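PDB 7C7D: alpha-1,3-glucanase from Streptomyces thermodiastaticus, which hydrolyses internal alpha-1,3-glucosidic linkages of alpha-1,3-glucans, as a thermostable glycoside hydrolase of family GH87. Local coordinates for residues V209-K214 against G245-T250; D230-A235 against G251-V256; L474-D477 against A482-A485; T529-A534 against R543-T548. All blocks are in the same frame, centred on the assembly; numbering follows the deposited sequence.

Contact 1 of 4, residues V209-K214 against G245-T250; sequences VSVTDK and GDYRIT
Tyr247 reaches from strand 245-248 to Val211 and Thr212, and the contact is made almost wholly by one side of its ring. From CB, the side chain is carried across with CG turned beside the backbone N and anti to the carbonyl carbon (chi1 -57°), which points the ring at the bend that follows strand 209-210; on its way it packs on Ile242 and Pro218. CE2 makes the main contact, 4.0 Å from Val211 CG2, a methyl that approaches obliquely, and CZ follows at 4.3 Å from the same Val211 CG2. CE2 is also 4.1 Å from Thr212 CG2. That second methyl lies near the ring plane, at the ring edge, and reaches the phenol end, 3.8 Å from Tyr247 OH. The hydroxyl itself is hydrogen-bonded to Pro243 O, which fixes the far end of the ring. On the other side of the contact, Thr212 keeps its OG1 off the ring: it shares a hydrogen bond of 2.7 Å with Ser210 OG, and the methyl is left to face the tyrosine. Val211 also packs on Phe228 of helix 225-234 and on Val240. This is apolar filling of the first turn of a parallel beta-helix of the pectate lyase-like type.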
loop_
_atom_site.group_PDB
_atom_site.type_symbol
_atom_site.label_atom_id
_atom_site.label_comp_id
_atom_site.label_asym_id
_atom_site.label_seq_id
_atom_site.Cartn_x
_atom_site.Cartn_y
_atom_site.Cartn_z
ATOM N N VAL A 209 -2.418 -32.855 4.236
ATOM C CA VAL A 209 -3.332 -33.369 3.221
ATOM C C VAL A 209 -3.132 -32.537 1.965
ATOM O O VAL A 209 -3.365 -31.324 1.978
ATOM C CB VAL A 209 -4.791 -33.278 3.696
ATOM C CG1 VAL A 209 -5.744 -33.713 2.586
ATOM C CG2 VAL A 209 -4.997 -34.103 4.953
ATOM N N SER A 210 -2.712 -33.173 0.877
ATOM C CA SER A 210 -2.463 -32.450 -0.364
ATOM C C SER A 210 -3.762 -32.209 -1.123
ATOM O O SER A 210 -4.607 -33.104 -1.233
ATOM C CB SER A 210 -1.498 -33.240 -1.247
ATOM O OG SER A 210 -1.366 -32.624 -2.517
ATOM N N VAL A 211 -3.910 -30.993 -1.663
ATOM C CA VAL A 211 -5.082 -30.682 -2.480
ATOM C C VAL A 211 -5.131 -31.549 -3.730
ATOM O O VAL A 211 -6.216 -31.851 -4.237
ATOM C CB VAL A 211 -5.159 -29.178 -2.827
ATOM C CG1 VAL A 211 -5.347 -28.349 -1.581
ATOM C CG2 VAL A 211 -3.925 -28.731 -3.591
ATOM N N THR A 212 -3.972 -31.950 -4.263
ATOM C CA THR A 212 -3.983 -32.787 -5.459
ATOM C C THR A 212 -4.500 -34.187 -5.160
ATOM O O THR A 212 -5.064 -34.839 -6.044
ATOM C CB THR A 212 -2.602 -32.825 -6.117
ATOM O OG1 THR A 212 -1.622 -33.267 -5.171
ATOM C CG2 THR A 212 -2.227 -31.442 -6.633
ATOM N N ASP A 213 -4.331 -34.661 -3.924
ATOM C CA ASP A 213 -4.920 -35.937 -3.539
ATOM C C ASP A 213 -6.439 -35.861 -3.458
ATOM O O ASP A 213 -7.104 -36.900 -3.508
ATOM C CB ASP A 213 -4.337 -36.411 -2.207
ATOM C CG ASP A 213 -2.881 -36.827 -2.320
ATOM O OD1 ASP A 213 -2.385 -36.964 -3.459
ATOM O OD2 ASP A 213 -2.234 -37.024 -1.271
ATOM N N LYS A 214 -6.999 -34.660 -3.338
ATOM C CA LYS A 214 -8.438 -34.456 -3.320
ATOM C C LYS A 214 -8.978 -34.010 -4.671
ATOM O O LYS A 214 -10.130 -33.571 -4.755
ATOM C CB LYS A 214 -8.821 -33.448 -2.234
ATOM C CG LYS A 214 -8.449 -33.889 -0.829
ATOM C CD LYS A 214 -9.291 -35.074 -0.387
ATOM C CE LYS A 214 -8.912 -35.539 1.005
ATOM N NZ LYS A 214 -9.814 -36.633 1.469
ATOM N N GLY A 245 2.341 -25.482 -8.559
ATOM C CA GLY A 245 1.401 -25.594 -9.654
ATOM C C GLY A 245 0.560 -24.343 -9.759
ATOM O O GLY A 245 0.762 -23.364 -9.040
ATOM N N ASP A 246 -0.396 -24.399 -10.683
ATOM C CA ASP A 246 -1.364 -23.334 -10.899
ATOM C C ASP A 246 -2.750 -23.917 -10.685
ATOM O O ASP A 246 -3.089 -24.944 -11.280
ATOM C CB ASP A 246 -1.253 -22.780 -12.322
ATOM C CG ASP A 246 0.024 -21.992 -12.541
ATOM O OD1 ASP A 246 0.070 -20.793 -12.187
ATOM O OD2 ASP A 246 0.994 -22.576 -13.068
ATOM N N TYR A 247 -3.548 -23.276 -9.838
ATOM C CA TYR A 247 -4.841 -23.811 -9.432
ATOM C C TYR A 247 -5.911 -22.766 -9.664
ATOM O O TYR A 247 -5.870 -21.691 -9.063
ATOM C CB TYR A 247 -4.831 -24.177 -7.948
ATOM C CG TYR A 247 -3.764 -25.164 -7.585
ATOM C CD1 TYR A 247 -2.478 -24.744 -7.267
ATOM C CD2 TYR A 247 -4.040 -26.525 -7.563
ATOM C CE1 TYR A 247 -1.493 -25.653 -6.940
ATOM C CE2 TYR A 247 -3.067 -27.441 -7.237
ATOM C CZ TYR A 247 -1.793 -27.001 -6.922
ATOM O OH TYR A 247 -0.828 -27.923 -6.594
ATOM N N ARG A 248 -6.882 -23.080 -10.508
ATOM C CA ARG A 248 -8.027 -22.203 -10.701
ATOM C C ARG A 248 -9.012 -22.431 -9.561
ATOM O O ARG A 248 -9.426 -23.569 -9.316
ATOM C CB ARG A 248 -8.689 -22.503 -12.044
ATOM C CG ARG A 248 -9.938 -21.677 -12.325
ATOM C CD ARG A 248 -10.203 -21.574 -13.822
ATOM N NE ARG A 248 -10.647 -22.842 -14.393
ATOM C CZ ARG A 248 -11.908 -23.264 -14.390
ATOM N NH1 ARG A 248 -12.861 -22.520 -13.844
ATOM N NH2 ARG A 248 -12.217 -24.433 -14.934
ATOM N N ILE A 249 -9.371 -21.360 -8.856
ATOM C CA ILE A 249 -10.358 -21.403 -7.778
ATOM C C ILE A 249 -11.414 -20.350 -8.096
ATOM O O ILE A 249 -11.212 -19.163 -7.820
ATOM C CB ILE A 249 -9.728 -21.151 -6.401
ATOM C CG1 ILE A 249 -8.622 -22.170 -6.117
ATOM C CG2 ILE A 249 -10.792 -21.169 -5.307
ATOM C CD1 ILE A 249 -9.140 -23.521 -5.686
ATOM N N THR A 250 -12.537 -20.764 -8.688
ATOM C CA THR A 250 -13.619 -19.810 -8.901
ATOM C C THR A 250 -14.098 -19.252 -7.570
ATOM O O THR A 250 -14.364 -18.051 -7.451
ATOM C CB THR A 250 -14.781 -20.449 -9.665
ATOM O OG1 THR A 250 -15.244 -21.609 -8.962
ATOM C CG2 THR A 250 -14.347 -20.837 -11.058
#

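Contact 2 of 4, residues D230-A235 against G251-V256; sequences DAIAAA and GPLSGV
Ile232 turns its CG1 beside the backbone N (chi1 -70°), and a nearly straight second torsion (chi2 168°) carries CD1 outward from the helix to Leu253 and Val256. Leu253 answers from the irregular segment 251-256 with CG likewise beside its own N; a second torsion that is again nearly straight (chi2 171°) then extends CD1 to within 4.2 Å of Ile232 CD1, and the two side chains meet methyl to methyl at an oblique angle. The same Ile232 CD1 also touches Val256 CG2 at 4.2 Å, and so sits against two branched side chains. The other branch, Ile232 CG2, faces the backbone, 4.3 Å from Gly255 O. Around this cluster, Leu253 packs further on Thr225 and Phe228 of helix 225-234, while Val256 leans on Ile277 of strand 277-279, in the following coil. A hydrogen bond from Gly251 N to Thr225 OG1 ties the loop to the start of the same helix. Between the two segments themselves the join is apolar packing without a hydrogen bond, a contact that rests on fit and burial, while the backbone of Val256 is satisfied by the neighbouring coil, its N donating to Gln279 OE1 and its O accepting from Ser282 OG.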
loop_
_atom_site.group_PDB
_atom_site.type_symbol
_atom_site.label_atom_id
_atom_site.label_comp_id
_atom_site.label_asym_id
_atom_site.label_seq_id
_atom_site.Cartn_x
_atom_site.Cartn_y
_atom_site.Cartn_z
ATOM N N ASP A 230 -12.644 -29.883 0.035
ATOM C CA ASP A 230 -12.539 -31.236 0.578
ATOM C C ASP A 230 -11.281 -31.403 1.422
ATOM O O ASP A 230 -11.308 -32.071 2.461
ATOM C CB ASP A 230 -12.553 -32.261 -0.557
ATOM C CG ASP A 230 -13.899 -32.350 -1.256
ATOM O OD1 ASP A 230 -14.909 -31.892 -0.683
ATOM O OD2 ASP A 230 -13.944 -32.890 -2.381
ATOM N N ALA A 231 -10.161 -30.820 0.985
ATOM C CA ALA A 231 -8.927 -30.928 1.755
ATOM C C ALA A 231 -9.059 -30.227 3.099
ATOM O O ALA A 231 -8.621 -30.755 4.127
ATOM C CB ALA A 231 -7.757 -30.361 0.954
ATOM N N ILE A 232 -9.664 -29.037 3.109
ATOM C CA ILE A 232 -9.870 -28.307 4.357
ATOM C C ILE A 232 -10.697 -29.134 5.332
ATOM O O ILE A 232 -10.371 -29.233 6.522
ATOM C CB ILE A 232 -10.502 -26.933 4.069
ATOM C CG1 ILE A 232 -9.488 -26.031 3.365
ATOM C CG2 ILE A 232 -11.014 -26.286 5.354
ATOM C CD1 ILE A 232 -10.098 -24.766 2.790
ATOM N N ALA A 233 -11.773 -29.755 4.838
ATOM C CA ALA A 233 -12.605 -30.588 5.699
ATOM C C ALA A 233 -11.836 -31.792 6.231
ATOM O O ALA A 233 -12.065 -32.220 7.367
ATOM C CB ALA A 233 -13.860 -31.035 4.944
ATOM N N ALA A 234 -10.913 -32.338 5.438
ATOM C CA ALA A 234 -10.159 -33.521 5.838
ATOM C C ALA A 234 -8.947 -33.200 6.702
ATOM O O ALA A 234 -8.352 -34.121 7.273
ATOM C CB ALA A 234 -9.705 -34.298 4.600
ATOM N N ALA A 235 -8.568 -31.929 6.814
ATOM C CA ALA A 235 -7.367 -31.529 7.539
ATOM C C ALA A 235 -7.682 -30.600 8.705
ATOM O O ALA A 235 -6.861 -29.757 9.070
ATOM C CB ALA A 235 -6.341 -30.899 6.599
ATOM N N GLY A 251 -14.183 -20.105 -6.551
ATOM C CA GLY A 251 -14.453 -19.656 -5.207
ATOM C C GLY A 251 -15.912 -19.304 -5.002
ATOM O O GLY A 251 -16.745 -19.457 -5.902
ATOM N N PRO A 252 -16.256 -18.818 -3.802
ATOM C CA PRO A 252 -15.340 -18.621 -2.681
ATOM C C PRO A 252 -15.258 -19.860 -1.813
ATOM O O PRO A 252 -16.139 -20.722 -1.844
ATOM C CB PRO A 252 -16.034 -17.524 -1.887
ATOM C CG PRO A 252 -17.496 -17.828 -2.062
ATOM C CD PRO A 252 -17.634 -18.412 -3.460
ATOM N N LEU A 253 -14.187 -19.941 -1.034
ATOM C CA LEU A 253 -14.124 -20.857 0.091
ATOM C C LEU A 253 -14.738 -20.179 1.306
ATOM O O LEU A 253 -14.464 -19.004 1.580
ATOM C CB LEU A 253 -12.675 -21.236 0.396
ATOM C CG LEU A 253 -11.908 -21.940 -0.727
ATOM C CD1 LEU A 253 -10.425 -22.065 -0.405
ATOM C CD2 LEU A 253 -12.504 -23.311 -1.012
ATOM N N SER A 254 -15.581 -20.914 2.018
ATOM C CA SER A 254 -16.118 -20.501 3.302
ATOM C C SER A 254 -15.965 -21.669 4.273
ATOM O O SER A 254 -15.521 -22.760 3.900
ATOM C CB SER A 254 -17.567 -20.022 3.160
ATOM O OG SER A 254 -18.398 -21.091 2.754
ATOM N N GLY A 255 -16.340 -21.461 5.529
ATOM C CA GLY A 255 -16.019 -22.478 6.512
ATOM C C GLY A 255 -14.536 -22.731 6.661
ATOM O O GLY A 255 -14.135 -23.812 7.097
ATOM N N VAL A 256 -13.701 -21.763 6.295
ATOM C CA VAL A 256 -12.265 -21.881 6.510
ATOM C C VAL A 256 -11.997 -21.586 7.982
ATOM O O VAL A 256 -12.095 -20.441 8.427
ATOM C CB VAL A 256 -11.472 -20.949 5.586
ATOM C CG1 VAL A 256 -9.987 -21.203 5.746
ATOM C CG2 VAL A 256 -11.886 -21.156 4.127
#

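Contact 3 of 4, residues L474-D477 against A482-A485; sequences LRVD and AIEA
Within the parallel beta-helix, Val476 on strand 474-477 and Ile483 in the connection to strand 486-495 meet across the bend between two faces of one coil. Strand 474-477 lies between 432-435 and 502-505 in a long parallel sheet, and its side chains alternate: Val476 points toward the bend, whereas Asp477 points away from it. The apolar contact is made by a single methyl of the valine. Val476 CG1, anti to the backbone N (chi1 -179°), extends toward the isoleucine and lies 3.8 Å from Ile483 CD1, with Ile483 CG1 only slightly further at 4.0 Å. The isoleucine comes in obliquely, laying its longer branch against this one methyl. Ile483 CD1 also approaches the strand's backbone, 4.2 Å from Asp477 O. Neighbouring coils complete the packing, since Ile483 touches Leu446 and Asn436, and Val476 rests on Phe504. No hydrogen bond joins the two segments, and the charged side chains of the strand lie on its other face. There Arg475 and Asp477, two residues apart, project to the same side. Arg475 NH1 reaches back to Ser430 OG in the preceding coil and to Asn405 OD1 in the one before that, while Asp477 OD1 accepts from Gly507 N in the next coil. Between them runs a salt bridge: Arg475 NE donates an almost straight bond of 3.1 Å (164° at the hydrogen) to Asp477 OD2, meeting this oxygen from its anti side, 21° out of the carboxylate plane.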
loop_
_atom_site.group_PDB
_atom_site.type_symbol
_atom_site.label_atom_id
_atom_site.label_comp_id
_atom_site.label_asym_id
_atom_site.label_seq_id
_atom_site.Cartn_x
_atom_site.Cartn_y
_atom_site.Cartn_z
ATOM N N LEU A 474 1.456 14.263 6.316
ATOM C CA LEU A 474 0.798 13.630 7.449
ATOM C C LEU A 474 -0.303 14.574 7.887
ATOM O O LEU A 474 -0.031 15.739 8.184
ATOM C CB LEU A 474 1.794 13.402 8.597
ATOM C CG LEU A 474 1.356 12.543 9.783
ATOM C CD1 LEU A 474 2.582 11.990 10.489
ATOM C CD2 LEU A 474 0.487 13.320 10.753
ATOM N N ARG A 475 -1.540 14.093 7.920
ATOM C CA ARG A 475 -2.628 14.950 8.358
ATOM C C ARG A 475 -3.403 14.351 9.519
ATOM O O ARG A 475 -3.568 13.132 9.628
ATOM C CB ARG A 475 -3.571 15.362 7.222
ATOM C CG ARG A 475 -4.609 14.347 6.816
ATOM C CD ARG A 475 -5.561 14.981 5.787
ATOM N NE ARG A 475 -6.690 14.104 5.498
ATOM C CZ ARG A 475 -6.640 13.094 4.639
ATOM N NH1 ARG A 475 -5.535 12.846 3.945
ATOM N NH2 ARG A 475 -7.714 12.332 4.466
ATOM N N VAL A 476 -3.858 15.248 10.394
ATOM C CA VAL A 476 -4.863 14.960 11.409
ATOM C C VAL A 476 -6.103 15.738 11.006
ATOM O O VAL A 476 -6.043 16.961 10.818
ATOM C CB VAL A 476 -4.392 15.341 12.822
ATOM C CG1 VAL A 476 -5.467 14.990 13.846
ATOM C CG2 VAL A 476 -3.079 14.641 13.153
ATOM N N ASP A 477 -7.225 15.030 10.855
ATOM C CA ASP A 477 -8.391 15.546 10.140
ATOM C C ASP A 477 -9.641 15.344 10.994
ATOM O O ASP A 477 -10.175 14.235 11.084
ATOM C CB ASP A 477 -8.491 14.813 8.809
ATOM C CG ASP A 477 -9.468 15.447 7.838
ATOM O OD1 ASP A 477 -10.334 16.246 8.263
ATOM O OD2 ASP A 477 -9.371 15.114 6.627
ATOM N N ALA A 482 -14.601 16.430 16.441
ATOM C CA ALA A 482 -13.349 16.896 17.017
ATOM C C ALA A 482 -12.482 15.721 17.463
ATOM O O ALA A 482 -12.965 14.621 17.747
ATOM C CB ALA A 482 -13.641 17.790 18.218
ATOM N N ILE A 483 -11.176 15.967 17.527
ATOM C CA ILE A 483 -10.226 14.948 17.966
ATOM C C ILE A 483 -10.347 14.795 19.480
ATOM O O ILE A 483 -9.893 15.656 20.240
ATOM C CB ILE A 483 -8.791 15.299 17.561
ATOM C CG1 ILE A 483 -8.700 15.637 16.062
ATOM C CG2 ILE A 483 -7.842 14.180 17.956
ATOM C CD1 ILE A 483 -9.039 14.504 15.110
ATOM N N GLU A 484 -10.963 13.696 19.925
ATOM C CA GLU A 484 -11.115 13.430 21.349
ATOM C C GLU A 484 -10.115 12.410 21.868
ATOM O O GLU A 484 -10.057 12.178 23.083
ATOM C CB GLU A 484 -12.549 12.983 21.670
ATOM C CG GLU A 484 -13.630 13.900 21.107
ATOM C CD GLU A 484 -13.672 15.273 21.760
ATOM O OE1 GLU A 484 -12.913 15.525 22.719
ATOM O OE2 GLU A 484 -14.477 16.114 21.300
ATOM N N ALA A 485 -9.336 11.806 20.980
ATOM C CA ALA A 485 -8.192 11.005 21.367
ATOM C C ALA A 485 -6.985 11.910 21.576
ATOM O O ALA A 485 -6.961 13.067 21.152
ATOM C CB ALA A 485 -7.871 9.994 20.266
#

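Contact 4 of 4, residues T529-A534 against R543-T548; sequences TVVVQA and RNVTAT
Val545 is fixed through both of its backbone polar atoms, its O accepting from Trp578 NE1 and its N donating to Asn575 OD1, and its side chain meets Val531. The indole of Trp578 also lies against Val531 and Val532, and this one residue therefore ties the two segments together from a later loop. The direct contact is apolar and small. Val531 sits where the chain turns a corner and spreads its two methyls toward the strand 545-548. CG1, anti to the backbone N (chi1 177°), approaches Val545 CG1 at 4.3 Å. The other methyl, CG2, stands beside the backbone N and makes the closer touch, 3.9 Å from Ala547 CB. One valine thus bridges two alternate residues of strand 545-548, each methyl serving a different partner. Ala547 brings only its CB, and the backbones remain well apart, with 7.6 Å between Val531 CA and Ala547 CA. Val545 and Ala547 point inward, while Thr546 and Thr548, between and beyond them, belong to the exposed side. Val545 rests further on Val519 and Ala522 of strand 517-527, the coil before. On the outside of the preceding corner, Arg543 NH2 forms a salt bridge to Asp520, and Asn544 ND2 donates to the same carboxylate. Short strands meeting at corners, with Val531, Val545 and Ala547 packed inside the bend, are characteristic of a coil of a parallel beta-helix, here near its C-terminal end.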
loop_
_atom_site.group_PDB
_atom_site.type_symbol
_atom_site.label_atom_id
_atom_site.label_comp_id
_atom_site.label_asym_id
_atom_site.label_seq_id
_atom_site.Cartn_x
_atom_site.Cartn_y
_atom_site.Cartn_z
ATOM N N THR A 529 6.025 23.549 0.464
ATOM C CA THR A 529 5.367 24.738 0.992
ATOM C C THR A 529 5.708 24.970 2.462
ATOM O O THR A 529 6.699 25.642 2.762
ATOM C CB THR A 529 3.852 24.693 0.744
ATOM O OG1 THR A 529 3.301 23.507 1.322
ATOM C CG2 THR A 529 3.546 24.706 -0.758
ATOM N N VAL A 530 4.916 24.422 3.384
ATOM C CA VAL A 530 5.047 24.746 4.800
ATOM C C VAL A 530 5.263 23.486 5.626
ATOM O O VAL A 530 4.772 22.400 5.296
ATOM C CB VAL A 530 3.843 25.554 5.334
ATOM C CG1 VAL A 530 3.737 26.888 4.613
ATOM C CG2 VAL A 530 2.545 24.760 5.182
ATOM N N VAL A 531 5.983 23.646 6.740
ATOM C CA VAL A 531 6.145 22.530 7.672
ATOM C C VAL A 531 4.827 22.209 8.373
ATOM O O VAL A 531 4.488 21.036 8.579
ATOM C CB VAL A 531 7.296 22.811 8.658
ATOM C CG1 VAL A 531 7.414 21.683 9.671
ATOM C CG2 VAL A 531 8.594 22.974 7.884
ATOM N N VAL A 532 4.059 23.235 8.736
ATOM C CA VAL A 532 2.779 23.075 9.416
ATOM C C VAL A 532 1.723 23.847 8.638
ATOM O O VAL A 532 1.816 25.075 8.501
ATOM C CB VAL A 532 2.817 23.554 10.876
ATOM C CG1 VAL A 532 1.426 23.435 11.502
ATOM C CG2 VAL A 532 3.831 22.757 11.680
ATOM N N GLN A 533 0.716 23.127 8.138
ATOM C CA GLN A 533 -0.431 23.703 7.446
ATOM C C GLN A 533 -1.618 23.540 8.393
ATOM O O GLN A 533 -2.194 22.455 8.494
ATOM C CB GLN A 533 -0.646 22.970 6.128
ATOM C CG GLN A 533 -1.796 23.481 5.279
ATOM C CD GLN A 533 -1.932 22.706 3.983
ATOM O OE1 GLN A 533 -0.961 22.535 3.241
ATOM N NE2 GLN A 533 -3.137 22.230 3.704
ATOM N N ALA A 534 -1.945 24.606 9.128
ATOM C CA ALA A 534 -2.956 24.573 10.182
ATOM C C ALA A 534 -4.215 25.277 9.695
ATOM O O ALA A 534 -4.232 26.503 9.530
ATOM C CB ALA A 534 -2.434 25.221 11.461
ATOM N N ARG A 543 7.570 19.909 19.391
ATOM C CA ARG A 543 8.895 19.876 19.988
ATOM C C ARG A 543 9.836 19.112 19.071
ATOM O O ARG A 543 9.440 18.134 18.432
ATOM C CB ARG A 543 8.898 19.128 21.341
ATOM C CG ARG A 543 8.117 19.763 22.467
ATOM C CD ARG A 543 8.352 19.006 23.774
ATOM N NE ARG A 543 7.860 17.632 23.719
ATOM C CZ ARG A 543 6.653 17.257 24.130
ATOM N NH1 ARG A 543 5.818 18.158 24.627
ATOM N NH2 ARG A 543 6.279 15.986 24.043
ATOM N N ASN A 544 11.099 19.545 19.034
ATOM C CA ASN A 544 12.160 18.757 18.417
ATOM C C ASN A 544 11.927 18.493 16.933
ATOM O O ASN A 544 12.320 17.447 16.414
ATOM C CB ASN A 544 12.382 17.462 19.199
ATOM C CG ASN A 544 12.630 17.739 20.656
ATOM O OD1 ASN A 544 13.404 18.646 20.984
ATOM N ND2 ASN A 544 11.957 17.009 21.540
ATOM N N VAL A 545 11.320 19.449 16.236
ATOM C CA VAL A 545 11.124 19.356 14.794
ATOM C C VAL A 545 12.230 20.156 14.121
ATOM O O VAL A 545 12.296 21.380 14.267
ATOM C CB VAL A 545 9.735 19.859 14.386
ATOM C CG1 VAL A 545 9.594 19.865 12.863
ATOM C CG2 VAL A 545 8.657 18.996 15.033
ATOM N N THR A 546 13.116 19.458 13.412
ATOM C CA THR A 546 14.227 20.067 12.684
ATOM C C THR A 546 13.881 20.076 11.200
ATOM O O THR A 546 13.678 19.015 10.606
ATOM C CB THR A 546 15.493 19.235 12.897
ATOM O OG1 THR A 546 15.777 19.123 14.300
ATOM C CG2 THR A 546 16.681 19.862 12.179
ATOM N N ALA A 547 13.830 21.262 10.597
ATOM C CA ALA A 547 13.473 21.405 9.193
ATOM C C ALA A 547 14.613 22.055 8.427
ATOM O O ALA A 547 15.279 22.967 8.935
ATOM C CB ALA A 547 12.212 22.261 9.030
ATOM N N THR A 548 14.830 21.592 7.199
ATOM C CA THR A 548 15.728 22.249 6.261
ATOM C C THR A 548 15.038 22.286 4.903
ATOM O O THR A 548 14.194 21.440 4.600
ATOM C CB THR A 548 17.074 21.517 6.128
ATOM O OG1 THR A 548 16.857 20.167 5.701
ATOM C CG2 THR A 548 17.815 21.499 7.460
#

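Overall arrangement
All four contacts are apolar and buried, and join parts of the beta-helix without a hydrogen bond across them, but they lie at different places along it. Contacts 1 and 2 form one unit at its N-terminal end: their centres are about 11 Å apart, and they touch through Val211 CG1 and Ala231 CB at 4.0 Å. Contact 1 packs two methyls round a tyrosine ring and includes the partly exposed Thr212; contact 2 gathers branched aliphatic methyls beside a helix and the exposed Gly255. Contacts 3 and 4, whose touching residues are all buried, lie toward the other end, centres about 17 Å apart without touching, and both draw on the same parallel sheet. Contact 3 alone has a salt bridge within one of its segments.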